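Local coordinates for FMN-binding domain-containing protein (Clostridium perfringens, PDB 3O6U) that is of unknown function but belongs to a family of FMN-binding domains and so may bind flavin mononucleotide, at residues Y7-A12 / E115-D120; A21-K26 / K100-V105; Y37-G42 / A67-Q72. All coordinates share one frame; numbering follows the deposited sequence.

Contact 1: residues Y7-A12 / E115-D120; sequences YTVETA and EATLVD
Glu10 and Val119 make the shortest hydrogen bond between these strands, Val119 N to Glu10 O at 2.7 Å, in a parallel pairing that adds strand 117-119 to the margin of a mixed sheet. Glu10 is bonded through both its main-chain N and its O; the N donates to Thr117 O at 3.1 Å. Beyond the strand end, Ala12 N donates to Val119 O at 2.8 Å, carrying the pairing one residue further. At the other end the pairing frays: Thr117 N to Thr8 O is a weak bond of 3.3 Å. The side chains alternate accordingly. Val9, Thr11, Thr117 and Val119 share the face covered by helix 92-111, where Val9 and Val119 both rest on Leu101 and Thr117 OG1 bonds to Asn108 ND2. Glu10 and Leu118 lie on the opposite face, which is more open. Here the pairing returns the chain's C-terminal end to its first strand, the parallel neighbour completing an otherwise antiparallel sheet. Past the strand end, Ala12 lies against Leu118, CB to CB at 4.1 Å.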
ATOM      1  N   TYR A   7      11.996   0.641  -3.652  1.00 17.74           N
ATOM      2  CA  TYR A   7      11.221  -0.348  -4.392  1.00 19.02           C
ATOM      3  C   TYR A   7       9.764   0.092  -4.434  1.00 23.41           C
ATOM      4  O   TYR A   7       9.211   0.604  -3.467  1.00 19.77           O
ATOM      5  CB  TYR A   7      11.369  -1.750  -3.780  1.00 17.11           C
ATOM      6  CG  TYR A   7      12.803  -2.128  -3.521  1.00 18.49           C
ATOM      7  CD1 TYR A   7      13.535  -2.879  -4.428  1.00 27.03           C
ATOM      8  CD2 TYR A   7      13.436  -1.693  -2.371  1.00 28.99           C
ATOM      9  CE1 TYR A   7      14.865  -3.190  -4.177  1.00 35.50           C
ATOM     10  CE2 TYR A   7      14.747  -1.991  -2.115  1.00 33.90           C
ATOM     11  CZ  TYR A   7      15.466  -2.735  -3.015  1.00 32.91           C
ATOM     12  OH  TYR A   7      16.786  -3.006  -2.737  1.00 41.11           O
ATOM     13  N   THR A   8       9.173  -0.096  -5.602  1.00 24.94           N
ATOM     14  CA  THR A   8       7.810   0.287  -5.858  1.00 12.78           C
ATOM     15  C   THR A   8       7.055  -0.852  -6.514  1.00 22.22           C
ATOM     16  O   THR A   8       7.539  -1.494  -7.452  1.00 12.84           O
ATOM     17  CB  THR A   8       7.760   1.504  -6.817  1.00 27.60           C
ATOM     18  OG1 THR A   8       8.199   2.675  -6.119  1.00 35.73           O
ATOM     19  CG2 THR A   8       6.331   1.731  -7.372  1.00 18.47           C
ATOM     20  N   VAL A   9       5.869  -1.114  -5.999  1.00 21.50           N
ATOM     21  CA  VAL A   9       5.019  -2.111  -6.601  1.00 19.31           C
ATOM     22  C   VAL A   9       3.648  -1.459  -6.801  1.00 21.88           C
ATOM     23  O   VAL A   9       3.262  -0.560  -6.058  1.00 28.12           O
ATOM     24  CB  VAL A   9       4.945  -3.371  -5.726  1.00 20.42           C
ATOM     25  CG1 VAL A   9       4.053  -3.153  -4.541  1.00 13.03           C
ATOM     26  CG2 VAL A   9       4.491  -4.504  -6.537  1.00 33.95           C
ATOM     27  N   GLU A  10       2.928  -1.918  -7.817  1.00 23.60           N
ATOM     28  CA  GLU A  10       1.630  -1.374  -8.170  1.00 10.44           C
ATOM     29  C   GLU A  10       0.704  -2.449  -8.714  1.00 27.77           C
ATOM     30  O   GLU A  10       1.172  -3.381  -9.357  1.00 26.35           O
ATOM     31  CB  GLU A  10       1.827  -0.315  -9.241  1.00 15.53           C
ATOM     32  CG  GLU A  10       0.549   0.180  -9.850  1.00 29.93           C
ATOM     33  CD  GLU A  10       0.789   1.357 -10.761  1.00 49.18           C
ATOM     34  OE1 GLU A  10       1.525   2.274 -10.335  1.00 57.60           O
ATOM     35  OE2 GLU A  10       0.244   1.371 -11.890  1.00 59.21           O
ATOM     36  N   THR A  11      -0.600  -2.326  -8.453  1.00 20.37           N
ATOM     37  CA  THR A  11      -1.581  -3.280  -8.977  1.00 22.85           C
ATOM     38  C   THR A  11      -1.600  -3.196 -10.505  1.00 24.70           C
ATOM     39  O   THR A  11      -1.578  -2.109 -11.066  1.00 28.77           O
ATOM     40  CB  THR A  11      -3.002  -3.006  -8.435  1.00 16.90           C
ATOM     41  OG1 THR A  11      -3.346  -1.630  -8.629  1.00 20.55           O
ATOM     42  CG2 THR A  11      -3.080  -3.336  -6.955  1.00 15.25           C
ATOM     43  N   ALA A  12      -1.661  -4.347 -11.167  1.00 26.47           N
ATOM     44  CA  ALA A  12      -1.616  -4.408 -12.629  1.00 25.75           C
ATOM     45  C   ALA A  12      -2.741  -3.674 -13.331  1.00 30.68           C
ATOM     46  O   ALA A  12      -2.562  -3.142 -14.431  1.00 31.22           O
ATOM     47  CB  ALA A  12      -1.582  -5.854 -13.081  1.00 22.49           C
ATOM     48  N   GLU A 115      13.621  -2.381 -10.792  1.00 47.67           N
ATOM     49  CA  GLU A 115      12.431  -1.934 -11.493  1.00 41.04           C
ATOM     50  C   GLU A 115      11.123  -2.163 -10.768  1.00 36.50           C
ATOM     51  O   GLU A 115      10.983  -3.110 -10.009  1.00 43.42           O
ATOM     52  CB  GLU A 115      12.385  -2.585 -12.879  1.00 53.42           C
ATOM     53  CG  GLU A 115      12.699  -4.073 -12.868  1.00 69.91           C
ATOM     54  CD  GLU A 115      14.141  -4.379 -13.260  1.00 74.17           C
ATOM     55  OE1 GLU A 115      15.069  -4.053 -12.483  1.00 74.65           O
ATOM     56  OE2 GLU A 115      14.344  -4.943 -14.357  1.00 74.08           O
ATOM     57  N   ALA A 116      10.177  -1.261 -10.995  1.00 27.50           N
ATOM     58  CA  ALA A 116       8.852  -1.361 -10.400  1.00 30.27           C
ATOM     59  C   ALA A 116       8.114  -2.528 -11.039  1.00 26.34           C
ATOM     60  O   ALA A 116       8.155  -2.718 -12.258  1.00 17.23           O
ATOM     61  CB  ALA A 116       8.071  -0.080 -10.649  1.00 16.47           C
ATOM     62  N   THR A 117       7.414  -3.304 -10.222  1.00 27.25           N
ATOM     63  CA  THR A 117       6.679  -4.435 -10.757  1.00 27.34           C
ATOM     64  C   THR A 117       5.194  -4.314 -10.512  1.00 32.21           C
ATOM     65  O   THR A 117       4.746  -3.586  -9.619  1.00 29.26           O
ATOM     66  CB  THR A 117       7.184  -5.772 -10.178  1.00 29.80           C
ATOM     67  OG1 THR A 117       7.121  -5.724  -8.757  1.00 29.29           O
ATOM     68  CG2 THR A 117       8.615  -6.032 -10.608  1.00 23.31           C
ATOM     69  N   LEU A 118       4.447  -5.029 -11.344  1.00 23.98           N
ATOM     70  CA  LEU A 118       3.009  -5.049 -11.286  1.00 20.13           C
ATOM     71  C   LEU A 118       2.566  -6.271 -10.533  1.00 29.98           C
ATOM     72  O   LEU A 118       3.116  -7.361 -10.717  1.00 31.30           O
ATOM     73  CB  LEU A 118       2.428  -5.083 -12.696  1.00 26.48           C
ATOM     74  CG  LEU A 118       2.704  -3.842 -13.545  1.00 28.25           C
ATOM     75  CD1 LEU A 118       1.912  -3.979 -14.844  1.00 18.02           C
ATOM     76  CD2 LEU A 118       2.328  -2.559 -12.771  1.00 16.24           C
ATOM     77  N   VAL A 119       1.598  -6.079  -9.644  1.00 24.52           N
ATOM     78  CA  VAL A 119       1.049  -7.196  -8.892  1.00 26.31           C
ATOM     79  C   VAL A 119      -0.407  -7.362  -9.316  1.00 32.86           C
ATOM     80  O   VAL A 119      -1.196  -6.412  -9.294  1.00 30.88           O
ATOM     81  CB  VAL A 119       1.172  -6.974  -7.397  1.00 28.03           C
ATOM     82  CG1 VAL A 119       0.360  -8.025  -6.662  1.00 36.34           C
ATOM     83  CG2 VAL A 119       2.631  -7.060  -7.000  1.00 32.14           C
ATOM     84  N   ASP A 120      -0.741  -8.574  -9.735  1.00 27.91           N
ATOM     85  CA  ASP A 120      -2.074  -8.875 -10.240  1.00 43.13           C
ATOM     86  C   ASP A 120      -2.933  -9.455  -9.139  1.00 44.66           C
ATOM     87  O   ASP A 120      -2.779 -10.628  -8.775  1.00 41.85           O
ATOM     88  CB  ASP A 120      -1.965  -9.868 -11.394  1.00 45.48           C
ATOM     89  CG  ASP A 120      -3.220  -9.921 -12.232  1.00 60.00           C
ATOM     90  OD1 ASP A 120      -4.261  -9.369 -11.793  1.00 60.87           O
ATOM     91  OD2 ASP A 120      -3.161 -10.520 -13.330  1.00 65.41           O
TER

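Contact 2: residues A21-K26 / K100-V105; sequences AKLSIK and KLAEKV
Leu23 holds its CG anti to the backbone N (chi1 172°), and with chi2 at 57° this carries CD2 across to helix 92-111, where it lies 3.5 Å from Ala102 N. The result is a helix packed on the face of a sheet, the basic unit of a two-layer alpha/beta fold: strand 21-26 and helix 100-105 run 8.8 Å apart at closest approach, their directions 42° from each other. Side chains that alternate along the strand meet helix residues one turn apart. Leu23 fits among three of them, its CD2 touching the CB of Leu101 and of Ala102 as well as Val105 CG1, the last at 3.8 Å. Leu101 turns its CD1 down the strand, over the main chain, to reach Ala21 CB at 4.0 Å and Ala21 O at 3.7 Å. No hydrogen bond joins the two segments; apolar side chains pack on each other and on main-chain atoms, buried near the centre of the molecule. The small side chain of Ala102 lets the leucine methyl come close to the helix backbone there. On the other face of the strand the polar residues Lys22 and Ser24 point away, Ser24 OG bonding to Thr8 OG1 of the adjoining strand. The same helix spans that adjoining strand too, for Val105 also packs on Tyr7, joining the helix to two neighbouring strands at once. Toward the C-terminal end of both segments the ends of Ile25 and Val105 meet tip to tip, Ile25 CD1 stopping 3.8 Å from Val105 CG1.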
ATOM      1  N   ALA A  21      -3.592   0.591  -6.755  1.00 20.98           N
ATOM      2  CA  ALA A  21      -2.846   0.838  -5.526  1.00 24.57           C
ATOM      3  C   ALA A  21      -1.329   0.672  -5.727  1.00 28.97           C
ATOM      4  O   ALA A  21      -0.839  -0.226  -6.430  1.00 20.47           O
ATOM      5  CB  ALA A  21      -3.364  -0.010  -4.376  1.00 25.38           C
ATOM      6  N   LYS A  22      -0.613   1.564  -5.058  1.00 24.97           N
ATOM      7  CA  LYS A  22       0.819   1.679  -5.154  1.00 25.55           C
ATOM      8  C   LYS A  22       1.477   1.617  -3.785  1.00 24.17           C
ATOM      9  O   LYS A  22       1.006   2.252  -2.843  1.00 30.97           O
ATOM     10  CB  LYS A  22       1.113   3.050  -5.781  1.00 23.25           C
ATOM     11  CG  LYS A  22       2.348   3.117  -6.616  1.00 35.78           C
ATOM     12  CD  LYS A  22       2.658   4.540  -6.996  1.00 39.04           C
ATOM     13  CE  LYS A  22       4.095   4.653  -7.468  1.00 41.28           C
ATOM     14  NZ  LYS A  22       4.246   5.639  -8.571  1.00 44.91           N
ATOM     15  N   LEU A  23       2.536   0.829  -3.672  1.00 22.21           N
ATOM     16  CA  LEU A  23       3.297   0.790  -2.441  1.00 17.13           C
ATOM     17  C   LEU A  23       4.769   1.064  -2.737  1.00 27.00           C
ATOM     18  O   LEU A  23       5.380   0.384  -3.571  1.00 23.43           O
ATOM     19  CB  LEU A  23       3.183  -0.568  -1.742  1.00  9.31           C
ATOM     20  CG  LEU A  23       4.102  -0.795  -0.530  1.00 22.27           C
ATOM     21  CD1 LEU A  23       3.877   0.286   0.531  1.00 25.44           C
ATOM     22  CD2 LEU A  23       3.840  -2.189   0.046  1.00 22.93           C
ATOM     23  N   SER A  24       5.322   2.088  -2.086  1.00 20.22           N
ATOM     24  CA  SER A  24       6.743   2.356  -2.216  1.00 19.53           C
ATOM     25  C   SER A  24       7.409   2.194  -0.865  1.00 29.67           C
ATOM     26  O   SER A  24       6.815   2.496   0.174  1.00 26.94           O
ATOM     27  CB  SER A  24       7.042   3.776  -2.705  1.00 23.02           C
ATOM     28  OG  SER A  24       6.990   3.823  -4.109  1.00 32.48           O
ATOM     29  N   ILE A  25       8.634   1.683  -0.889  1.00 22.21           N
ATOM     30  CA  ILE A  25       9.395   1.598   0.332  1.00 29.69           C
ATOM     31  C   ILE A  25      10.835   2.038   0.099  1.00 34.82           C
ATOM     32  O   ILE A  25      11.322   2.122  -1.037  1.00 35.18           O
ATOM     33  CB  ILE A  25       9.402   0.160   0.981  1.00 28.74           C
ATOM     34  CG1 ILE A  25       9.984  -0.886   0.023  1.00 25.93           C
ATOM     35  CG2 ILE A  25       7.992  -0.209   1.433  1.00 26.43           C
ATOM     36  CD1 ILE A  25      10.369  -2.179   0.735  1.00 21.54           C
ATOM     37  N   LYS A  26      11.481   2.407   1.191  1.00 31.97           N
ATOM     38  CA  LYS A  26      12.890   2.733   1.122  1.00 31.20           C
ATOM     39  C   LYS A  26      13.523   1.811   2.183  1.00 27.26           C
ATOM     40  O   LYS A  26      13.012   1.647   3.295  1.00 28.44           O
ATOM     41  CB  LYS A  26      13.162   4.225   1.395  1.00 26.34           C
ATOM     42  CG  LYS A  26      14.638   4.631   1.299  1.00 38.93           C
ATOM     43  CD  LYS A  26      14.856   6.134   1.586  1.00 38.39           C
ATOM     44  CE  LYS A  26      14.293   7.029   0.487  1.00 39.50           C
ATOM     45  NZ  LYS A  26      15.014   6.877  -0.810  1.00 41.22           N
ATOM     46  N   LYS A 100      -0.679  -7.904   0.187  1.00 25.51           N
ATOM     47  CA  LYS A 100      -0.135  -8.562  -1.016  1.00 34.31           C
ATOM     48  C   LYS A 100       1.002  -7.746  -1.666  1.00 33.19           C
ATOM     49  O   LYS A 100       2.041  -8.301  -2.034  1.00 29.84           O
ATOM     50  CB  LYS A 100      -1.247  -8.857  -2.033  1.00 37.01           C
ATOM     51  CG  LYS A 100      -2.232  -9.960  -1.581  1.00 52.65           C
ATOM     52  CD  LYS A 100      -3.297 -10.243  -2.645  1.00 62.65           C
ATOM     53  CE  LYS A 100      -4.323 -11.300  -2.201  1.00 64.46           C
ATOM     54  NZ  LYS A 100      -5.589 -10.707  -1.663  1.00 66.45           N
ATOM     55  N   LEU A 101       0.804  -6.432  -1.786  1.00 26.64           N
ATOM     56  CA  LEU A 101       1.821  -5.520  -2.328  1.00 20.26           C
ATOM     57  C   LEU A 101       3.078  -5.536  -1.424  1.00 21.99           C
ATOM     58  O   LEU A 101       4.206  -5.556  -1.928  1.00 22.25           O
ATOM     59  CB  LEU A 101       1.240  -4.102  -2.455  1.00 19.71           C
ATOM     60  CG  LEU A 101       0.134  -3.928  -3.510  1.00 22.74           C
ATOM     61  CD1 LEU A 101      -0.412  -2.510  -3.507  1.00 28.39           C
ATOM     62  CD2 LEU A 101       0.687  -4.273  -4.862  1.00 23.17           C
ATOM     63  N   ALA A 102       2.903  -5.521  -0.105  1.00 18.95           N
ATOM     64  CA  ALA A 102       4.062  -5.635   0.792  1.00 24.94           C
ATOM     65  C   ALA A 102       4.826  -6.967   0.573  1.00 30.98           C
ATOM     66  O   ALA A 102       6.061  -6.960   0.526  1.00 32.28           O
ATOM     67  CB  ALA A 102       3.623  -5.525   2.247  1.00 15.18           C
ATOM     68  N   GLU A 103       4.123  -8.097   0.436  1.00 27.73           N
ATOM     69  CA  GLU A 103       4.819  -9.362   0.200  1.00 33.75           C
ATOM     70  C   GLU A 103       5.661  -9.241  -1.071  1.00 29.40           C
ATOM     71  O   GLU A 103       6.844  -9.580  -1.064  1.00 28.65           O
ATOM     72  CB  GLU A 103       3.822 -10.535   0.064  1.00 41.86           C
ATOM     73  CG  GLU A 103       2.929 -10.702   1.299  1.00 63.31           C
ATOM     74  CD  GLU A 103       1.790 -11.710   1.126  1.00 76.61           C
ATOM     75  OE1 GLU A 103       1.876 -12.588   0.234  1.00 72.04           O
ATOM     76  OE2 GLU A 103       0.812 -11.628   1.910  1.00 78.08           O
ATOM     77  N   LYS A 104       5.080  -8.718  -2.147  1.00 22.79           N
ATOM     78  CA  LYS A 104       5.833  -8.612  -3.380  1.00 24.13           C
ATOM     79  C   LYS A 104       6.945  -7.573  -3.350  1.00 25.44           C
ATOM     80  O   LYS A 104       8.022  -7.831  -3.884  1.00 33.53           O
ATOM     81  CB  LYS A 104       4.903  -8.352  -4.566  1.00 24.36           C
ATOM     82  CG  LYS A 104       5.648  -8.413  -5.894  1.00 44.84           C
ATOM     83  CD  LYS A 104       6.216  -9.813  -6.129  1.00 57.24           C
ATOM     84  CE  LYS A 104       6.847  -9.945  -7.515  1.00 67.43           C
ATOM     85  NZ  LYS A 104       7.325 -11.340  -7.803  1.00 72.22           N
ATOM     86  N   VAL A 105       6.719  -6.412  -2.722  1.00 23.06           N
ATOM     87  CA  VAL A 105       7.784  -5.395  -2.677  1.00 20.48           C
ATOM     88  C   VAL A 105       8.962  -5.863  -1.812  1.00 22.94           C
ATOM     89  O   VAL A 105      10.121  -5.576  -2.128  1.00 33.01           O
ATOM     90  CB  VAL A 105       7.249  -3.965  -2.225  1.00 19.50           C
ATOM     91  CG1 VAL A 105       7.236  -3.780  -0.700  1.00 18.14           C
ATOM     92  CG2 VAL A 105       8.100  -2.890  -2.896  1.00 18.68           C
TER

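Contact 3: residues Y37-G42 / A67-Q72; sequences YNEFNG and AEYEPQ
Helix 67-72 is joined to strand 37-41, at an outer margin of the sheet, by a buried network in which Glu70 and Tyr69 meet Glu39 and Tyr37. Glu70 and Glu39 are its centre. Glu70 leaves the helix extended beyond CG and offers OE2 to Glu39 N at 2.9 Å, the N-H coming from above the carboxylate plane, 40° out of it. Its CG methylene meets the edge of the Tyr37 ring, 3.8 Å from CD2. Glu39 returns the reach: its own carboxylate accepts Tyr69 OH at OE1, 2.6 Å away on the syn side, while Tyr37 OH donates to OE2 on its anti lone pair at 2.9 Å. The Tyr69 ring and this carboxylate are turned 54° from each other. With CG anti to the backbone N (chi1 172°), the Tyr37 ring slants well away from the strand direction, and its OH reaches Glu39 OE2. A water bridges the two segments as well, lying 2.7 Å from Glu39 O and 2.6 Å from Glu70 OE1.

The two carboxylates stand close, Glu39 OE1 to Glu70 OE2 at 3.9 Å, and each has its own counter-charge: Lys48 forms a salt bridge with Glu39, Arg49 with Glu70. These cations probably offset much of the repulsion. Ser94 also bonds to Glu39 OE2, and Tyr69 touches both Ala91 and Ser94 around the start of helix 92-111. That region carries a Thr-Gly-Ala-Thr sequence resembling the motif to which flavin is attached in related FMN-binding domains, so this polar network at the sheet margin is consistent with a place beside the flavin site of that fold.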
ATOM      1  N   TYR A  37       1.966   4.309   0.756  1.00 22.74           N
ATOM      2  CA  TYR A  37       0.905   3.537   0.123  1.00 24.90           C
ATOM      3  C   TYR A  37      -0.293   4.389  -0.272  1.00 27.62           C
ATOM      4  O   TYR A  37      -0.861   5.093   0.552  1.00 32.37           O
ATOM      5  CB  TYR A  37       0.453   2.397   1.058  1.00 24.86           C
ATOM      6  CG  TYR A  37      -0.776   1.647   0.594  1.00 25.79           C
ATOM      7  CD1 TYR A  37      -0.685   0.652  -0.376  1.00 24.96           C
ATOM      8  CD2 TYR A  37      -2.032   1.934   1.126  1.00 26.20           C
ATOM      9  CE1 TYR A  37      -1.818  -0.042  -0.808  1.00 27.08           C
ATOM     10  CE2 TYR A  37      -3.169   1.250   0.699  1.00 30.44           C
ATOM     11  CZ  TYR A  37      -3.055   0.261  -0.264  1.00 31.08           C
ATOM     12  OH  TYR A  37      -4.170  -0.426  -0.685  1.00 23.40           O
ATOM     13  N   ASN A  38      -0.678   4.302  -1.539  1.00 25.02           N
ATOM     14  CA  ASN A  38      -1.813   5.044  -2.040  1.00 11.90           C
ATOM     15  C   ASN A  38      -2.737   4.300  -2.979  1.00 20.13           C
ATOM     16  O   ASN A  38      -2.280   3.649  -3.925  1.00 19.95           O
ATOM     17  CB  ASN A  38      -1.353   6.282  -2.825  1.00  9.75           C
ATOM     18  CG  ASN A  38      -0.753   7.346  -1.955  1.00 23.97           C
ATOM     19  OD1 ASN A  38      -1.461   8.047  -1.235  1.00 26.59           O
ATOM     20  ND2 ASN A  38       0.561   7.470  -2.007  1.00 19.51           N
ATOM     21  N   GLU A  39      -4.034   4.376  -2.679  1.00 20.19           N
ATOM     22  CA  GLU A  39      -5.053   3.910  -3.614  1.00 19.76           C
ATOM     23  C   GLU A  39      -5.307   5.204  -4.437  1.00 17.48           C
ATOM     24  O   GLU A  39      -5.234   6.317  -3.921  1.00 24.50           O
ATOM     25  CB  GLU A  39      -6.282   3.407  -2.890  1.00 20.00           C
ATOM     26  CG  GLU A  39      -5.932   2.130  -2.101  1.00 23.51           C
ATOM     27  CD  GLU A  39      -6.960   1.761  -1.044  1.00 33.19           C
ATOM     28  OE1 GLU A  39      -7.973   2.480  -0.911  1.00 37.21           O
ATOM     29  OE2 GLU A  39      -6.754   0.744  -0.340  1.00 30.54           O
ATOM     30  N   PHE A  40      -5.577   5.054  -5.719  1.00 24.16           N
ATOM     31  CA  PHE A  40      -5.676   6.234  -6.573  1.00 24.86           C
ATOM     32  C   PHE A  40      -6.319   5.910  -7.903  1.00 30.48           C
ATOM     33  O   PHE A  40      -6.343   4.767  -8.343  1.00 28.36           O
ATOM     34  CB  PHE A  40      -4.257   6.812  -6.786  1.00 17.31           C
ATOM     35  CG  PHE A  40      -3.351   5.937  -7.623  1.00 22.82           C
ATOM     36  CD1 PHE A  40      -3.222   6.155  -8.998  1.00 17.47           C
ATOM     37  CD2 PHE A  40      -2.628   4.895  -7.043  1.00 23.71           C
ATOM     38  CE1 PHE A  40      -2.384   5.347  -9.786  1.00 16.95           C
ATOM     39  CE2 PHE A  40      -1.795   4.088  -7.822  1.00 30.16           C
ATOM     40  CZ  PHE A  40      -1.677   4.316  -9.196  1.00 22.02           C
ATOM     41  N   ASN A  41      -6.825   6.938  -8.555  1.00 28.15           N
ATOM     42  CA  ASN A  41      -7.522   6.728  -9.803  1.00 26.33           C
ATOM     43  C   ASN A  41      -6.534   6.466 -10.929  1.00 29.20           C
ATOM     44  O   ASN A  41      -5.670   7.297 -11.219  1.00 19.35           O
ATOM     45  CB  ASN A  41      -8.424   7.943 -10.071  1.00 13.08           C
ATOM     46  CG  ASN A  41      -9.202   7.829 -11.355  1.00 30.34           C
ATOM     47  OD1 ASN A  41      -8.688   8.126 -12.434  1.00 34.76           O
ATOM     48  ND2 ASN A  41     -10.449   7.386 -11.252  1.00 32.25           N
ATOM     49  N   GLY A  42      -6.660   5.286 -11.533  1.00 35.60           N
ATOM     50  CA  GLY A  42      -5.786   4.893 -12.622  1.00 28.45           C
ATOM     51  C   GLY A  42      -5.548   5.937 -13.699  1.00 26.64           C
ATOM     52  O   GLY A  42      -4.411   6.179 -14.087  1.00 44.76           O
ATOM     53  N   ALA A  67      -7.704   8.179   4.312  1.00 25.20           N
ATOM     54  CA  ALA A  67      -7.041   9.266   5.010  1.00 32.86           C
ATOM     55  C   ALA A  67      -6.497   8.749   6.335  1.00 31.35           C
ATOM     56  O   ALA A  67      -5.424   9.156   6.765  1.00 29.48           O
ATOM     57  CB  ALA A  67      -8.014  10.407   5.217  1.00 33.22           C
ATOM     58  N   GLU A  68      -7.249   7.851   6.965  1.00 28.30           N
ATOM     59  CA  GLU A  68      -6.805   7.202   8.185  1.00 30.75           C
ATOM     60  C   GLU A  68      -6.076   5.858   7.934  1.00 32.33           C
ATOM     61  O   GLU A  68      -4.958   5.672   8.423  1.00 37.74           O
ATOM     62  CB  GLU A  68      -7.992   6.916   9.116  1.00 46.47           C
ATOM     63  CG  GLU A  68      -9.034   8.015   9.087  1.00 71.48           C
ATOM     64  CD  GLU A  68     -10.016   7.955  10.242  1.00 93.53           C
ATOM     65  OE1 GLU A  68     -10.907   7.075  10.234  1.00 92.43           O
ATOM     66  OE2 GLU A  68      -9.889   8.794  11.165  1.00107.73           O
ATOM     67  N   TYR A  69      -6.672   4.932   7.171  1.00 29.69           N
ATOM     68  CA  TYR A  69      -6.021   3.631   7.048  1.00 35.34           C
ATOM     69  C   TYR A  69      -4.720   3.567   6.290  1.00 30.79           C
ATOM     70  O   TYR A  69      -3.852   2.773   6.670  1.00 30.12           O
ATOM     71  CB  TYR A  69      -6.996   2.501   6.568  1.00 21.12           C
ATOM     72  CG  TYR A  69      -7.569   2.575   5.166  1.00 25.28           C
ATOM     73  CD1 TYR A  69      -6.760   2.464   4.035  1.00 28.27           C
ATOM     74  CD2 TYR A  69      -8.942   2.705   4.972  1.00 29.06           C
ATOM     75  CE1 TYR A  69      -7.319   2.496   2.753  1.00 19.81           C
ATOM     76  CE2 TYR A  69      -9.489   2.739   3.717  1.00 25.75           C
ATOM     77  CZ  TYR A  69      -8.684   2.636   2.617  1.00 27.59           C
ATOM     78  OH  TYR A  69      -9.272   2.724   1.381  1.00 30.00           O
ATOM     79  N   GLU A  70      -4.527   4.429   5.288  1.00 24.75           N
ATOM     80  CA  GLU A  70      -3.296   4.338   4.506  1.00 22.55           C
ATOM     81  C   GLU A  70      -2.083   4.712   5.304  1.00 30.58           C
ATOM     82  O   GLU A  70      -1.065   4.037   5.227  1.00 34.38           O
ATOM     83  CB  GLU A  70      -3.383   5.149   3.198  1.00 15.06           C
ATOM     84  CG  GLU A  70      -4.434   4.608   2.232  1.00 18.94           C
ATOM     85  CD  GLU A  70      -4.488   5.387   0.944  1.00 23.62           C
ATOM     86  OE1 GLU A  70      -3.971   6.531   0.933  1.00 31.78           O
ATOM     87  OE2 GLU A  70      -5.048   4.870  -0.045  1.00 26.57           O
ATOM     88  N   PRO A  71      -2.167   5.796   6.091  1.00 34.74           N
ATOM     89  CA  PRO A  71      -0.967   6.119   6.864  1.00 33.84           C
ATOM     90  C   PRO A  71      -0.766   5.070   7.963  1.00 30.37           C
ATOM     91  O   PRO A  71       0.365   4.810   8.364  1.00 36.55           O
ATOM     92  CB  PRO A  71      -1.252   7.513   7.412  1.00 31.26           C
ATOM     93  CG  PRO A  71      -2.369   8.051   6.539  1.00 35.90           C
ATOM     94  CD  PRO A  71      -3.187   6.849   6.197  1.00 33.33           C
ATOM     95  N   GLN A  72      -1.842   4.458   8.453  1.00 32.46           N
ATOM     96  CA  GLN A  72      -1.679   3.408   9.461  1.00 32.45           C
ATOM     97  C   GLN A  72      -0.951   2.197   8.892  1.00 40.34           C
ATOM     98  O   GLN A  72      -0.010   1.685   9.516  1.00 43.30           O
ATOM     99  CB  GLN A  72      -3.029   2.982  10.045  1.00 31.67           C
ATOM    100  CG  GLN A  72      -3.559   4.041  11.000  1.00 49.46           C
ATOM    101  CD  GLN A  72      -4.911   3.717  11.592  1.00 55.22           C
ATOM    102  OE1 GLN A  72      -5.240   2.553  11.827  1.00 52.24           O
ATOM    103  NE2 GLN A  72      -5.698   4.757  11.865  1.00 61.25           N
TER
HETATM  104  O   HOH W   1      -4.650   7.309  -1.466  1.00 28.53           O

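Contacts 2 and 3 are buried, whereas contact 1 lies at the surface; all three attach to one sheet, with contacts 2 and 3 nested along the chain inside the loop that contact 1 closes. Their chemistry follows their place. Main-chain hydrogen bonds carry 7-12 / 115-120, apolar side chains alone fill 21-26 / 100-105, and charged and hydroxyl groups knit 37-42 / 67-72. Neighbouring strands link them: Tyr7 O meets Ile25 N at 2.9 Å, and Lys22 N meets Asn38 O at the same distance. Helix 92-111 serves contacts 1 and 2 through Leu101 and borders contact 3 through Ser94, so a single helix spans the sheet from one margin to the other.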